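Local coordinates for ANGPTL4 C-terminal chain (PDB 6U1U), which is the fibrinogen-like C-terminal domain of a secreted protein that mediates inactivation of lipoprotein lipase and so regulates triglyceride clearance from blood serum, at residues A59-F64 with G110-A115. Numbering follows the deposited sequence.
Sequences AYKAGF and GGEDTA
The carboxylate of Glu112 is met from above its plane by the ammonium of Lys61, while one of its oxygens, OE1, also takes a hydrogen bond from the indole NE1 of Trp57. On the helical side, the Tyr60 ring has Phe64 CE2 over its centre, 3.6 Å above the plane, with Tyr60 CE1 and, separately, Ala59 O in the plane of the Phe64 ring at its edge. The contact between the segments is a single salt bridge, Lys61 NZ to Glu112 OE2 at 2.8 Å, with the nitrogen 36° out of the carboxylate plane. Both side chains are extended, each with CG anti to its backbone nitrogen (chi1 178° in Lys61); they cross at about a right angle, and NZ, CE and CD of Lys61 lie near the carboxylate while the rest of the two chains stays apart. Lys61 CE also lies 3.3 Å from Glu112 OE2. A water donates to Glu112 OE1 at 2.8 Å and accepts a weak, long bond from Lys61 NZ. The end of helix 57-62 is thereby tied to the loop between strands 100-109 and 118-120 of the fibrinogen C-terminal domain. In that loop Gly111 O accepts from both the backbone N and OG1 of Thr114, the hydroxyl approaching on a lone pair at 2.8 Å and closing the turn that carries Glu112. Replacing Lys61 with an alanine would probably leave Glu112 OE2 without its charged mate and the carboxylate held through OE1 alone, by the Trp57 indole and the water, with more freedom to rotate. With only 82 Å² buried and both residues partly exposed, the link is a surface ion pair: with lysine on OE2 and indole and water on OE1, the negative charge is probably stabilised from several directions, while solvent probably weakens the pairing.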
loop_
_atom_site.group_PDB
_atom_site.type_symbol
_atom_site.label_atom_id
_atom_site.label_comp_id
_atom_site.label_asym_id
_atom_site.label_seq_id
_atom_site.Cartn_x
_atom_site.Cartn_y
_atom_site.Cartn_z
ATOM N N ALA A 59 -3.722 -14.012 2.143
ATOM C CA ALA A 59 -2.321 -13.628 2.198
ATOM C C ALA A 59 -2.183 -12.120 2.324
ATOM O O ALA A 59 -1.277 -11.627 3.002
ATOM C CB ALA A 59 -1.584 -14.095 0.951
ATOM N N TYR A 60 -3.050 -11.364 1.635
ATOM C CA TYR A 60 -2.964 -9.910 1.780
ATOM C C TYR A 60 -3.442 -9.480 3.155
ATOM O O TYR A 60 -3.027 -8.430 3.660
ATOM C CB TYR A 60 -3.781 -9.207 0.667
ATOM C CG TYR A 60 -2.893 -8.986 -0.536
ATOM C CD1 TYR A 60 -2.035 -7.867 -0.593
ATOM C CD2 TYR A 60 -2.845 -9.905 -1.564
ATOM C CE1 TYR A 60 -1.159 -7.677 -1.654
ATOM C CE2 TYR A 60 -1.968 -9.703 -2.644
ATOM C CZ TYR A 60 -1.136 -8.585 -2.677
ATOM O OH TYR A 60 -0.251 -8.394 -3.745
ATOM N N LYS A 61 -4.320 -10.276 3.759
ATOM C CA LYS A 61 -4.786 -9.987 5.117
ATOM C C LYS A 61 -3.681 -10.242 6.139
ATOM O O LYS A 61 -3.455 -9.427 7.053
ATOM C CB LYS A 61 -6.000 -10.862 5.448
ATOM C CG LYS A 61 -6.480 -10.619 6.866
ATOM C CD LYS A 61 -7.656 -11.559 7.264
ATOM C CE LYS A 61 -8.064 -11.357 8.730
ATOM N NZ LYS A 61 -9.168 -12.330 9.160
ATOM N N ALA A 62 -2.999 -11.401 6.020
ATOM C CA ALA A 62 -2.017 -11.813 7.022
ATOM C C ALA A 62 -0.632 -11.222 6.793
ATOM O O ALA A 62 0.143 -11.086 7.751
ATOM C CB ALA A 62 -1.873 -13.339 7.011
ATOM N N GLY A 63 -0.292 -10.911 5.549
ATOM C CA GLY A 63 1.048 -10.464 5.209
ATOM C C GLY A 63 1.866 -11.586 4.575
ATOM O O GLY A 63 1.591 -12.784 4.760
ATOM N N PHE A 64 2.895 -11.190 3.822
ATOM C CA PHE A 64 3.748 -12.158 3.136
ATOM C C PHE A 64 5.054 -11.500 2.715
ATOM O O PHE A 64 5.188 -10.269 2.702
ATOM C CB PHE A 64 3.053 -12.787 1.919
ATOM C CG PHE A 64 2.606 -11.779 0.870
ATOM C CD1 PHE A 64 3.495 -11.368 -0.114
ATOM C CD2 PHE A 64 1.307 -11.307 0.853
ATOM C CE1 PHE A 64 3.112 -10.444 -1.082
ATOM C CE2 PHE A 64 0.899 -10.369 -0.122
ATOM C CZ PHE A 64 1.796 -9.953 -1.092
ATOM N N GLY A 110 -10.192 1.359 7.182
ATOM C CA GLY A 110 -11.162 0.535 7.870
ATOM C C GLY A 110 -10.657 -0.876 8.147
ATOM O O GLY A 110 -9.653 -1.332 7.603
ATOM N N GLY A 111 -11.371 -1.580 9.030
ATOM C CA GLY A 111 -11.052 -2.956 9.344
ATOM C C GLY A 111 -11.619 -3.947 8.335
ATOM O O GLY A 111 -12.129 -3.588 7.269
ATOM N N GLU A 112 -11.540 -5.235 8.699
ATOM C CA GLU A 112 -11.902 -6.253 7.703
ATOM C C GLU A 112 -13.388 -6.191 7.374
ATOM O O GLU A 112 -13.778 -6.543 6.256
ATOM C CB GLU A 112 -11.547 -7.688 8.145
ATOM C CG GLU A 112 -11.625 -8.646 6.920
ATOM C CD GLU A 112 -11.285 -10.124 7.162
ATOM O OE1 GLU A 112 -11.142 -10.847 6.133
ATOM O OE2 GLU A 112 -11.198 -10.567 8.341
ATOM N N ASP A 113 -14.206 -5.691 8.300
ATOM C CA ASP A 113 -15.636 -5.533 8.019
ATOM C C ASP A 113 -15.919 -4.437 6.995
ATOM O O ASP A 113 -17.067 -4.314 6.553
ATOM C CB ASP A 113 -16.396 -5.248 9.317
ATOM C CG ASP A 113 -15.971 -3.956 9.974
ATOM O OD1 ASP A 113 -14.778 -3.564 9.862
ATOM O OD2 ASP A 113 -16.833 -3.316 10.616
ATOM N N THR A 114 -14.907 -3.642 6.609
ATOM C CA THR A 114 -15.001 -2.746 5.463
ATOM C C THR A 114 -14.198 -3.244 4.261
ATOM O O THR A 114 -13.993 -2.484 3.316
ATOM C CB THR A 114 -14.512 -1.339 5.818
ATOM O OG1 THR A 114 -13.068 -1.349 5.924
ATOM C CG2 THR A 114 -15.116 -0.840 7.103
ATOM N N ALA A 115 -13.762 -4.507 4.261
ATOM C CA ALA A 115 -12.780 -4.995 3.287
ATOM C C ALA A 115 -11.539 -4.100 3.286
ATOM O O ALA A 115 -10.972 -3.823 2.231
ATOM C CB ALA A 115 -13.346 -5.102 1.862
HETATM O O HOH W 1 -10.921 -13.608 6.551
#